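PDB 4FO5: thioredoxin-like protein, which is of unknown function but belongs by family to the thioredoxin-like AhpC/TSA group, whose members commonly carry out thiol-based redox reactions. Local coordinates for residues E46-N51 with K85-D90; T35-W40 with K107-R112; E5-G10 with K116-N121; K2-E5 with G10-A13. All blocks are in the same frame, centred on the assembly; numbering follows the deposited sequence.

Interaction 1: E46-N51 with K85-D90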
loop_
_atom_site.group_PDB
_atom_site.type_symbol
_atom_site.label_atom_id
_atom_site.label_comp_id
_atom_site.label_asym_id
_atom_site.label_seq_id
_atom_site.Cartn_x
_atom_site.Cartn_y
_atom_site.Cartn_z
ATOM N N GLU A 46 14.554 -3.628 2.992
ATOM C CA GLU A 46 13.734 -4.578 2.239
ATOM C C GLU A 46 12.403 -3.958 1.803
ATOM O O GLU A 46 12.021 -4.119 0.643
ATOM C CB GLU A 46 13.490 -5.857 3.054
ATOM C CG GLU A 46 14.761 -6.650 3.381
ATOM C CD GLU A 46 15.628 -6.194 4.545
ATOM O OE1 GLU A 46 15.282 -5.178 5.192
ATOM O OE2 GLU A 46 16.674 -6.841 4.796
ATOM N N SER A 47 11.693 -3.256 2.718
ATOM C CA SER A 47 10.406 -2.619 2.396
ATOM C C SER A 47 10.628 -1.536 1.340
ATOM O O SER A 47 9.857 -1.408 0.395
ATOM C CB SER A 47 9.770 -2.025 3.658
ATOM O OG SER A 47 10.448 -0.858 4.115
ATOM N N ARG A 48 11.725 -0.792 1.472
ATOM C CA ARG A 48 12.065 0.255 0.521
ATOM C C ARG A 48 12.289 -0.328 -0.876
ATOM O O ARG A 48 11.775 0.226 -1.839
ATOM C CB ARG A 48 13.295 1.019 1.003
ATOM C CG ARG A 48 13.534 2.277 0.196
ATOM C CD ARG A 48 14.778 2.973 0.632
ATOM N NE ARG A 48 15.217 3.933 -0.372
ATOM C CZ ARG A 48 16.260 4.743 -0.229
ATOM N NH1 ARG A 48 16.981 4.714 0.884
ATOM N NH2 ARG A 48 16.583 5.594 -1.192
ATOM N N ALA A 49 13.034 -1.443 -1.003
ATOM C CA ALA A 49 13.259 -2.048 -2.327
ATOM C C ALA A 49 11.960 -2.632 -2.900
ATOM O O ALA A 49 11.729 -2.487 -4.089
ATOM C CB ALA A 49 14.333 -3.123 -2.259
ATOM N N ARG A 50 11.099 -3.262 -2.074
ATOM C CA ARG A 50 9.805 -3.794 -2.551
ATOM C C ARG A 50 8.909 -2.684 -3.058
ATOM O O ARG A 50 8.196 -2.851 -4.051
ATOM C CB ARG A 50 9.057 -4.544 -1.433
ATOM C CG ARG A 50 9.684 -5.873 -1.043
ATOM C CD ARG A 50 8.728 -6.715 -0.185
ATOM N NE ARG A 50 8.275 -6.032 1.038
ATOM C CZ ARG A 50 8.950 -6.002 2.184
ATOM N NH1 ARG A 50 10.138 -6.596 2.283
ATOM N NH2 ARG A 50 8.455 -5.362 3.235
ATOM N N ASN A 51 8.967 -1.523 -2.387
ATOM C CA ASN A 51 8.185 -0.351 -2.759
ATOM C C ASN A 51 8.496 0.108 -4.198
ATOM O O ASN A 51 7.570 0.332 -4.975
ATOM C CB ASN A 51 8.440 0.788 -1.783
ATOM C CG ASN A 51 7.446 1.902 -1.963
ATOM O OD1 ASN A 51 6.268 1.659 -2.199
ATOM N ND2 ASN A 51 7.896 3.136 -1.887
ATOM N N LYS A 85 12.258 10.927 -3.792
ATOM C CA LYS A 85 13.000 11.638 -4.834
ATOM C C LYS A 85 14.147 10.740 -5.341
ATOM O O LYS A 85 14.234 10.506 -6.548
ATOM C CB LYS A 85 13.518 12.987 -4.301
ATOM C CG LYS A 85 14.193 13.879 -5.350
ATOM N N ILE A 86 14.963 10.174 -4.428
ATOM C CA ILE A 86 16.084 9.267 -4.776
ATOM C C ILE A 86 15.589 8.011 -5.540
ATOM O O ILE A 86 16.217 7.604 -6.528
ATOM C CB ILE A 86 16.899 8.864 -3.510
ATOM C CG1 ILE A 86 17.767 10.048 -3.016
ATOM C CG2 ILE A 86 17.783 7.621 -3.763
ATOM C CD1 ILE A 86 18.090 10.039 -1.505
ATOM N N ASP A 87 14.465 7.421 -5.085
ATOM C CA ASP A 87 13.905 6.203 -5.654
ATOM C C ASP A 87 13.102 6.469 -6.942
ATOM O O ASP A 87 12.715 5.519 -7.623
ATOM C CB ASP A 87 13.056 5.474 -4.591
ATOM C CG ASP A 87 13.886 4.906 -3.433
ATOM O OD1 ASP A 87 15.137 4.840 -3.564
ATOM O OD2 ASP A 87 13.291 4.540 -2.398
ATOM N N LYS A 88 12.880 7.755 -7.277
ATOM C CA LYS A 88 12.201 8.253 -8.493
ATOM C C LYS A 88 10.786 7.673 -8.629
ATOM O O LYS A 88 10.367 7.285 -9.719
ATOM C CB LYS A 88 13.025 7.952 -9.777
ATOM C CG LYS A 88 14.504 8.358 -9.749
ATOM C CD LYS A 88 15.238 7.908 -11.024
ATOM C CE LYS A 88 15.049 8.846 -12.202
ATOM N NZ LYS A 88 15.725 8.348 -13.429
ATOM N N LEU A 89 10.048 7.636 -7.535
ATOM C CA LEU A 89 8.694 7.080 -7.547
ATOM C C LEU A 89 7.637 8.128 -7.866
ATOM O O LEU A 89 7.813 9.292 -7.515
ATOM C CB LEU A 89 8.401 6.437 -6.186
ATOM C CG LEU A 89 9.394 5.318 -5.821
ATOM C CD1 LEU A 89 9.150 4.804 -4.433
ATOM C CD2 LEU A 89 9.358 4.179 -6.847
ATOM N N ASP A 90 6.528 7.690 -8.505
ATOM C CA ASP A 90 5.362 8.503 -8.843
ATOM C C ASP A 90 4.850 9.124 -7.547
ATOM O O ASP A 90 4.394 8.399 -6.669
ATOM C CB ASP A 90 4.278 7.612 -9.516
ATOM C CG ASP A 90 3.025 8.299 -10.045
ATOM O OD1 ASP A 90 2.789 9.477 -9.698
ATOM O OD2 ASP A 90 2.249 7.640 -10.776
HETATM O O HOH W 1 10.881 3.281 -1.867
#
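In this thioredoxin fold, a salt bridge from Arg48 to Asp87 ties helix 45-58, which follows strand 34-40, to the end of helix 77-87. Thioredoxins usually carry their CXXC motif at the start of the former helix; by sequence, Asp44 and Ser47 probably occupy the two cysteine positions. The guanidinium grips the carboxylate side-on, one nitrogen to each oxygen. Arg48 NE donates to Asp87 OD2 at 2.9 Å, the oxygen using its syn lone pair, whereas Arg48 NH2 meets Asp87 OD1 from above the carboxylate plane, because the two planes are turned 43° apart. The side chain gets there by running extended from CG to NE. Ile86 CG2 rests at the guanidinium edge, 3.5 Å from Arg48 NH2. A leucine in place of Arg48 would probably leave the Asp87 carboxylate without its charged mate, held on this side mainly by a water. Deeper in, Asn51 is fixed by Ser70 at OD1 and Gln94 at ND2. Beyond the Schellman motif at Lys88, Leu89 packs its CD1 3.3 Å from Asn51 ND2. That water joins both helices, donating to Arg48 O and to Asp87 OD2, 2.8 Å away, and accepting from Asn51 ND2 at 3.0 Å.

Interaction 2: T35-W40 with K107-R112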
loop_
_atom_site.group_PDB
_atom_site.type_symbol
_atom_site.label_atom_id
_atom_site.label_comp_id
_atom_site.label_asym_id
_atom_site.label_seq_id
_atom_site.Cartn_x
_atom_site.Cartn_y
_atom_site.Cartn_z
ATOM N N THR A 35 -6.878 -1.657 -5.254
ATOM C CA THR A 35 -5.868 -0.840 -4.579
ATOM C C THR A 35 -4.748 -1.757 -4.052
ATOM O O THR A 35 -5.008 -2.764 -3.381
ATOM C CB THR A 35 -6.453 0.019 -3.426
ATOM O OG1 THR A 35 -7.571 0.744 -3.895
ATOM C CG2 THR A 35 -5.453 1.037 -2.874
ATOM N N LEU A 36 -3.520 -1.367 -4.343
ATOM C CA LEU A 36 -2.338 -1.983 -3.789
ATOM C C LEU A 36 -1.911 -1.074 -2.630
ATOM O O LEU A 36 -1.388 0.032 -2.854
ATOM C CB LEU A 36 -1.211 -2.186 -4.825
ATOM C CG LEU A 36 0.083 -2.795 -4.228
ATOM C CD1 LEU A 36 -0.153 -4.210 -3.706
ATOM C CD2 LEU A 36 1.184 -2.786 -5.228
ATOM N N LEU A 37 -2.204 -1.528 -1.401
ATOM C CA LEU A 37 -1.833 -0.836 -0.175
ATOM C C LEU A 37 -0.487 -1.362 0.271
ATOM O O LEU A 37 -0.380 -2.547 0.528
ATOM C CB LEU A 37 -2.898 -1.048 0.912
ATOM C CG LEU A 37 -2.585 -0.465 2.273
ATOM C CD1 LEU A 37 -2.544 1.067 2.207
ATOM C CD2 LEU A 37 -3.637 -0.879 3.260
ATOM N N ASN A 38 0.542 -0.511 0.322
ATOM C CA ASN A 38 1.858 -0.960 0.714
ATOM C C ASN A 38 2.457 -0.104 1.840
ATOM O O ASN A 38 2.381 1.112 1.796
ATOM C CB ASN A 38 2.782 -0.980 -0.494
ATOM C CG ASN A 38 4.116 -1.553 -0.174
ATOM O OD1 ASN A 38 4.232 -2.712 0.200
ATOM N ND2 ASN A 38 5.161 -0.753 -0.329
ATOM N N PHE A 39 3.010 -0.754 2.864
ATOM C CA PHE A 39 3.667 -0.093 3.990
ATOM C C PHE A 39 5.135 -0.317 3.885
ATOM O O PHE A 39 5.578 -1.440 3.633
ATOM C CB PHE A 39 3.135 -0.618 5.338
ATOM C CG PHE A 39 1.675 -0.297 5.545
ATOM C CD1 PHE A 39 1.284 0.948 6.020
ATOM C CD2 PHE A 39 0.687 -1.206 5.181
ATOM C CE1 PHE A 39 -0.071 1.250 6.209
ATOM C CE2 PHE A 39 -0.662 -0.912 5.381
ATOM C CZ PHE A 39 -1.033 0.316 5.884
ATOM N N TRP A 40 5.906 0.747 4.089
ATOM C CA TRP A 40 7.357 0.707 4.032
ATOM C C TRP A 40 7.935 1.851 4.864
ATOM O O TRP A 40 7.197 2.713 5.330
ATOM C CB TRP A 40 7.845 0.808 2.557
ATOM C CG TRP A 40 7.592 2.156 1.952
ATOM C CD1 TRP A 40 6.391 2.664 1.565
ATOM C CD2 TRP A 40 8.552 3.205 1.757
ATOM N NE1 TRP A 40 6.543 3.948 1.105
ATOM C CE2 TRP A 40 7.860 4.313 1.225
ATOM C CE3 TRP A 40 9.933 3.315 1.985
ATOM C CZ2 TRP A 40 8.499 5.524 0.915
ATOM C CZ3 TRP A 40 10.564 4.520 1.684
ATOM C CH2 TRP A 40 9.852 5.598 1.142
ATOM N N LYS A 107 -0.733 0.224 14.281
ATOM C CA LYS A 107 -1.356 -0.768 15.145
ATOM C C LYS A 107 -2.491 -1.511 14.413
ATOM O O LYS A 107 -2.575 -2.736 14.534
ATOM C CB LYS A 107 -1.866 -0.117 16.441
ATOM N N LYS A 108 -3.339 -0.788 13.641
ATOM C CA LYS A 108 -4.473 -1.358 12.887
ATOM C C LYS A 108 -4.023 -2.385 11.839
ATOM O O LYS A 108 -4.716 -3.376 11.629
ATOM C CB LYS A 108 -5.284 -0.250 12.186
ATOM C CG LYS A 108 -6.755 -0.224 12.543
ATOM C CD LYS A 108 -7.407 1.067 12.057
ATOM N N TYR A 109 -2.870 -2.163 11.192
ATOM C CA TYR A 109 -2.402 -3.093 10.168
ATOM C C TYR A 109 -1.392 -4.113 10.702
ATOM O O TYR A 109 -0.812 -4.857 9.905
ATOM C CB TYR A 109 -1.835 -2.331 8.960
ATOM C CG TYR A 109 -2.950 -1.959 8.016
ATOM C CD1 TYR A 109 -3.359 -2.833 7.016
ATOM C CD2 TYR A 109 -3.681 -0.784 8.197
ATOM C CE1 TYR A 109 -4.447 -2.541 6.202
ATOM C CE2 TYR A 109 -4.769 -0.476 7.381
ATOM C CZ TYR A 109 -5.129 -1.348 6.369
ATOM O OH TYR A 109 -6.173 -1.052 5.543
ATOM N N ASP A 110 -1.230 -4.182 12.050
ATOM C CA ASP A 110 -0.338 -5.102 12.766
ATOM C C ASP A 110 1.085 -5.028 12.174
ATOM O O ASP A 110 1.730 -6.061 11.922
ATOM C CB ASP A 110 -0.917 -6.532 12.702
ATOM C CG ASP A 110 -0.420 -7.511 13.746
ATOM O OD1 ASP A 110 0.258 -7.067 14.714
ATOM O OD2 ASP A 110 -0.725 -8.717 13.615
ATOM N N LEU A 111 1.573 -3.784 11.955
ATOM C CA LEU A 111 2.877 -3.544 11.321
ATOM C C LEU A 111 4.052 -3.867 12.227
ATOM O O LEU A 111 5.192 -3.835 11.749
ATOM C CB LEU A 111 3.008 -2.112 10.765
ATOM C CG LEU A 111 2.023 -1.687 9.671
ATOM C CD1 LEU A 111 2.344 -0.284 9.209
ATOM C CD2 LEU A 111 2.041 -2.653 8.466
ATOM N N ARG A 112 3.790 -4.247 13.502
ATOM C CA ARG A 112 4.834 -4.682 14.440
ATOM C C ARG A 112 5.372 -6.057 13.990
ATOM O O ARG A 112 6.496 -6.434 14.327
ATOM C CB ARG A 112 4.298 -4.739 15.892
ATOM C CG ARG A 112 3.248 -5.822 16.147
ATOM C CD ARG A 112 3.063 -6.105 17.626
ATOM N NE ARG A 112 2.855 -7.532 17.889
ATOM C CZ ARG A 112 1.678 -8.152 17.824
ATOM N NH1 ARG A 112 0.581 -7.479 17.494
ATOM N NH2 ARG A 112 1.591 -9.451 18.081
#
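Phe39 meets Tyr109 and Leu111 on the same side of its ring, each with a different part. Its far end, CE2 and CZ, comes over one face of the Tyr109 ring, displaced toward the rim; Phe39 CE2 is 3.6 Å from Tyr109 CG. The pair is neither a parallel stack nor edge-to-face: the ring planes are inclined at 42° and the centroids lie 4.9 Å apart, although the two side chains run across each other at nearly a right angle. The near end of Phe39 belongs to Leu111, whose two methyls both lie on one side of it, Leu111 CD1 3.6 Å from Phe39 CD1 and Leu111 CD2 3.8 Å from Phe39 CD2. Phe39 holds CG anti to its carbonyl carbon (chi1 -64°), a setting that carries the ring up to these two partners.

Strand 34-40 is the middle strand of the five-stranded thioredoxin-type sheet, and the segment over it is the turn that ends helix 104-108. Asp110, with a positive phi, is the C-prime residue of a Schellman motif, its N bonded to Lys107 O at 3.2 Å. This reversal lets Tyr109 and Leu111, on its two flanks, both point down at the strand.

Two residues before Phe39, Leu37 points to the same side of the sheet and meets Tyr109 from the opposite direction. Its CD2 lies 3.5 Å from Tyr109 CE1 and 3.4 Å from Tyr109 OH. Tyr109 is buried, and its hydroxyl is hydrogen-bonded to Pro14 O.

Interaction 3: E5-G10 with K116-N121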
loop_
_atom_site.group_PDB
_atom_site.type_symbol
_atom_site.label_atom_id
_atom_site.label_comp_id
_atom_site.label_asym_id
_atom_site.label_seq_id
_atom_site.Cartn_x
_atom_site.Cartn_y
_atom_site.Cartn_z
ATOM N N GLU A 5 -13.690 -6.721 9.790
ATOM C CA GLU A 5 -12.512 -5.877 9.597
ATOM C C GLU A 5 -11.283 -6.620 10.120
ATOM O O GLU A 5 -11.342 -7.220 11.191
ATOM C CB GLU A 5 -12.681 -4.528 10.310
ATOM C CG GLU A 5 -11.584 -3.552 9.931
ATOM C CD GLU A 5 -11.662 -2.216 10.629
ATOM O OE1 GLU A 5 -11.447 -2.170 11.860
ATOM O OE2 GLU A 5 -11.906 -1.204 9.934
ATOM N N GLY A 6 -10.195 -6.587 9.355
ATOM C CA GLY A 6 -8.947 -7.253 9.707
ATOM C C GLY A 6 -7.884 -7.120 8.633
ATOM O O GLY A 6 -8.047 -6.345 7.690
ATOM N N VAL A 7 -6.790 -7.892 8.761
ATOM C CA VAL A 7 -5.670 -7.845 7.807
ATOM C C VAL A 7 -5.488 -9.186 7.073
ATOM O O VAL A 7 -4.478 -9.380 6.399
ATOM C CB VAL A 7 -4.347 -7.401 8.479
ATOM C CG1 VAL A 7 -4.442 -5.953 8.939
ATOM C CG2 VAL A 7 -3.951 -8.337 9.623
ATOM N N ASN A 8 -6.450 -10.092 7.192
ATOM C CA ASN A 8 -6.376 -11.355 6.479
ATOM C C ASN A 8 -7.153 -11.280 5.182
ATOM O O ASN A 8 -8.140 -10.546 5.109
ATOM C CB ASN A 8 -6.900 -12.506 7.361
ATOM C CG ASN A 8 -5.936 -12.835 8.466
ATOM O OD1 ASN A 8 -4.719 -12.842 8.271
ATOM N ND2 ASN A 8 -6.450 -13.051 9.655
ATOM N N PRO A 9 -6.787 -12.081 4.162
ATOM C CA PRO A 9 -7.570 -12.076 2.919
ATOM C C PRO A 9 -8.993 -12.511 3.220
ATOM O O PRO A 9 -9.224 -13.385 4.068
ATOM C CB PRO A 9 -6.810 -13.070 2.040
ATOM C CG PRO A 9 -5.401 -12.997 2.577
ATOM C CD PRO A 9 -5.655 -13.022 4.048
ATOM N N GLY A 10 -9.939 -11.808 2.622
ATOM C CA GLY A 10 -11.343 -12.042 2.899
ATOM C C GLY A 10 -11.863 -11.048 3.914
ATOM O O GLY A 10 -13.065 -10.946 4.083
ATOM N N LYS A 116 4.178 -4.839 5.234
ATOM C CA LYS A 116 3.367 -5.715 4.422
ATOM C C LYS A 116 2.645 -4.908 3.341
ATOM O O LYS A 116 2.602 -3.679 3.414
ATOM C CB LYS A 116 2.344 -6.344 5.414
ATOM C CG LYS A 116 1.582 -7.587 4.975
ATOM C CD LYS A 116 1.012 -8.328 6.189
ATOM C CE LYS A 116 0.091 -9.470 5.825
ATOM N NZ LYS A 116 -0.689 -9.954 7.000
ATOM N N ASN A 117 2.098 -5.600 2.338
ATOM C CA ASN A 117 1.261 -5.018 1.306
ATOM C C ASN A 117 -0.037 -5.834 1.215
ATOM O O ASN A 117 -0.097 -6.987 1.663
ATOM C CB ASN A 117 1.966 -4.884 -0.053
ATOM C CG ASN A 117 2.124 -6.136 -0.888
ATOM O OD1 ASN A 117 1.220 -6.982 -1.029
ATOM N ND2 ASN A 117 3.241 -6.209 -1.578
ATOM N N PHE A 118 -1.073 -5.214 0.683
ATOM C CA PHE A 118 -2.386 -5.825 0.550
ATOM C C PHE A 118 -3.012 -5.415 -0.759
ATOM O O PHE A 118 -3.001 -4.239 -1.110
ATOM C CB PHE A 118 -3.318 -5.378 1.714
ATOM C CG PHE A 118 -2.771 -5.594 3.104
ATOM C CD1 PHE A 118 -1.973 -4.630 3.714
ATOM C CD2 PHE A 118 -3.006 -6.780 3.781
ATOM C CE1 PHE A 118 -1.424 -4.849 4.971
ATOM C CE2 PHE A 118 -2.489 -6.981 5.063
ATOM C CZ PHE A 118 -1.720 -6.003 5.659
ATOM N N LEU A 119 -3.534 -6.385 -1.493
ATOM C CA LEU A 119 -4.309 -6.124 -2.692
ATOM C C LEU A 119 -5.784 -6.087 -2.241
ATOM O O LEU A 119 -6.306 -7.079 -1.731
ATOM C CB LEU A 119 -4.042 -7.171 -3.782
ATOM C CG LEU A 119 -4.747 -6.937 -5.129
ATOM C CD1 LEU A 119 -4.327 -5.593 -5.757
ATOM C CD2 LEU A 119 -4.435 -8.065 -6.083
ATOM N N ILE A 120 -6.399 -4.913 -2.339
ATOM C CA ILE A 120 -7.763 -4.643 -1.920
ATOM C C ILE A 120 -8.642 -4.451 -3.164
ATOM O O ILE A 120 -8.299 -3.648 -4.039
ATOM C CB ILE A 120 -7.774 -3.391 -0.967
ATOM C CG1 ILE A 120 -6.790 -3.590 0.247
ATOM C CG2 ILE A 120 -9.189 -3.066 -0.508
ATOM C CD1 ILE A 120 -6.433 -2.303 1.086
ATOM N N ASN A 121 -9.810 -5.151 -3.214
ATOM C CA ASN A 121 -10.719 -5.047 -4.357
ATOM C C ASN A 121 -11.598 -3.776 -4.234
ATOM O O ASN A 121 -11.423 -3.014 -3.290
ATOM C CB ASN A 121 -11.557 -6.336 -4.540
ATOM C CG ASN A 121 -12.637 -6.618 -3.508
ATOM O OD1 ASN A 121 -12.959 -5.810 -2.634
ATOM N ND2 ASN A 121 -13.213 -7.791 -3.586
#
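Val7 and Phe118 form the close half of this contact, and Val7 with Lys116 the slack half. On the close side, the Val7 carbonyl oxygen and beta carbon converge on one corner of the phenylalanine. Val7 O approaches the ring edge near its plane, 3.4 Å from Phe118 CE2, where the polarised C-H bonds of the ring point outward. Val7 CB lies 3.9 Å from Phe118 CE2 and 4.1 Å from Phe118 CZ, an apolar touch on the same CE2-CZ end of the ring. Phe118 keeps CG anti to its carbonyl carbon (chi1 -53°), which directs the ring from the strand toward the N-terminal loop.

The other half is more open: Lys116 is partly exposed, whereas Phe118 is buried. The lysine reaches along its extended chain, yet Lys116 NZ stops 3.9 Å from Val7 O, too far for a hydrogen bond. Its nearest approach to the valine side chain is longer still, 4.5 Å between Lys116 NZ and Val7 CG2. The ammonium may still be drawn weakly toward the carbonyl dipole. The two segments together bury just 117 Å², consistent with Val7 carrying nearly all of the contact between these two segments.

Val7 also touches Tyr109, whose ring meets that of Phe118. Strand 117-120 runs antiparallel between strands 34-40 and 126-129: Phe118 pairs through its backbone with Leu37, while Gly10, at the end of segment 5-10, bonds to Ile126 on the far neighbour.

Interaction 4: K2-E5 with G10-A13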
loop_
_atom_site.group_PDB
_atom_site.type_symbol
_atom_site.label_atom_id
_atom_site.label_comp_id
_atom_site.label_asym_id
_atom_site.label_seq_id
_atom_site.Cartn_x
_atom_site.Cartn_y
_atom_site.Cartn_z
ATOM N N LYS A 2 -21.357 -11.368 7.522
ATOM C CA LYS A 2 -20.565 -12.024 6.480
ATOM C C LYS A 2 -19.114 -11.505 6.444
ATOM O O LYS A 2 -18.194 -12.313 6.314
ATOM C CB LYS A 2 -21.221 -11.856 5.101
ATOM N N LEU A 3 -18.897 -10.177 6.536
ATOM C CA LEU A 3 -17.530 -9.635 6.521
ATOM C C LEU A 3 -17.090 -9.178 7.901
ATOM O O LEU A 3 -17.930 -8.858 8.739
ATOM C CB LEU A 3 -17.390 -8.462 5.531
ATOM C CG LEU A 3 -17.277 -8.811 4.045
ATOM C CD1 LEU A 3 -17.359 -7.570 3.202
ATOM C CD2 LEU A 3 -15.976 -9.588 3.729
ATOM N N THR A 4 -15.772 -9.159 8.136
ATOM C CA THR A 4 -15.166 -8.643 9.369
ATOM C C THR A 4 -13.948 -7.780 9.007
ATOM O O THR A 4 -13.262 -8.076 8.032
ATOM C CB THR A 4 -14.799 -9.756 10.395
ATOM O OG1 THR A 4 -14.283 -9.122 11.573
ATOM C CG2 THR A 4 -13.742 -10.758 9.871
ATOM N N GLU A 5 -13.690 -6.721 9.790
ATOM C CA GLU A 5 -12.512 -5.877 9.597
ATOM C C GLU A 5 -11.283 -6.620 10.120
ATOM O O GLU A 5 -11.342 -7.220 11.191
ATOM C CB GLU A 5 -12.681 -4.528 10.310
ATOM C CG GLU A 5 -11.584 -3.552 9.931
ATOM C CD GLU A 5 -11.662 -2.216 10.629
ATOM O OE1 GLU A 5 -11.447 -2.170 11.860
ATOM O OE2 GLU A 5 -11.906 -1.204 9.934
ATOM N N GLY A 10 -9.939 -11.808 2.622
ATOM C CA GLY A 10 -11.343 -12.042 2.899
ATOM C C GLY A 10 -11.863 -11.048 3.914
ATOM O O GLY A 10 -13.065 -10.946 4.083
ATOM N N ASP A 11 -10.976 -10.298 4.596
ATOM C CA ASP A 11 -11.394 -9.276 5.571
ATOM C C ASP A 11 -11.573 -7.929 4.921
ATOM O O ASP A 11 -10.962 -7.661 3.896
ATOM C CB ASP A 11 -10.358 -9.094 6.707
ATOM C CG ASP A 11 -10.225 -10.254 7.661
ATOM O OD1 ASP A 11 -11.137 -11.117 7.679
ATOM O OD2 ASP A 11 -9.207 -10.303 8.399
ATOM N N LEU A 12 -12.354 -7.060 5.565
ATOM C CA LEU A 12 -12.512 -5.663 5.183
ATOM C C LEU A 12 -11.284 -4.952 5.611
ATOM O O LEU A 12 -10.964 -5.008 6.797
ATOM C CB LEU A 12 -13.701 -5.057 5.927
ATOM C CG LEU A 12 -15.008 -4.919 5.212
ATOM C CD1 LEU A 12 -16.091 -4.558 6.207
ATOM C CD2 LEU A 12 -14.921 -3.883 4.117
ATOM N N ALA A 13 -10.567 -4.305 4.694
ATOM C CA ALA A 13 -9.346 -3.593 5.084
ATOM C C ALA A 13 -9.689 -2.418 6.016
ATOM O O ALA A 13 -10.662 -1.699 5.758
ATOM C CB ALA A 13 -8.601 -3.081 3.852
HETATM O O HOH W 2 -13.038 -0.966 7.198
#
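Leu3 turns its CG anti to its own carbonyl carbon (chi1 -78°), which swings the branched end over residues 10-12: Leu3 CD2 comes 3.2 Å from Gly10 O, and Leu3 CD1 lies 4.1 Å from Leu12 CG. The two leucines cross at about a right angle. Thr4, pointing away from the other segment, instead lies side by side with Asp11, and its CG2 sits 3.4 Å from Asp11 OD1.

Between these side chains runs the backbone link. Leu12 N donates to Thr4 O over 2.8 Å, fairly straight at 162° but tilted 32° from the carbonyl plane. Next to it, Glu5 CA makes a C-H...O contact of 3.3 Å with Leu12 O, an oxygen that also pairs with Gly6. The result is a single beta bridge between Glu5 and Leu12 with a parallel bonding pattern, made as the N-terminal chain loops back beside itself ahead of strand 34-40. Asp11 OD2 bonds to Asn8 N within that loop; an alanine at Asp11 would probably leave the Asn8 amide without this acceptor and the turn less firmly held.

Glu5 extends its chain until a water can join Glu5 OE2, 3.0 Å away, to Ala13 O. With one backbone amide carrying the direct bond, a water linking the Glu5 carboxylate to Ala13 O, and the leucine-leucine touch lying at or near the surface, the contact implies a solvent-facing loop closure that depends little on a hydrophobic core.

How the interactions relate
Interaction 2 is the one fully buried contact, aromatic and aliphatic throughout; interactions 1 and 3 are partly buried, and interaction 4 lies at the surface. Interactions 2 and 3 are built on neighbouring strands, 34-40 and 117-120, joined by backbone bonds such as Leu37 O to Phe118 N. Interactions 3 and 4 share Glu5 and Gly10 and hold the N-terminal loop, the former against the sheet and the latter against itself; Ala13 also touches Tyr109 of interaction 2. Interaction 1 lies across the chain's centre from interactions 3 and 4. There a salt bridge joins the first turns of one helix to the end of another, while Ser47, Arg48 and Asn51 pack on Trp40 of the central strand.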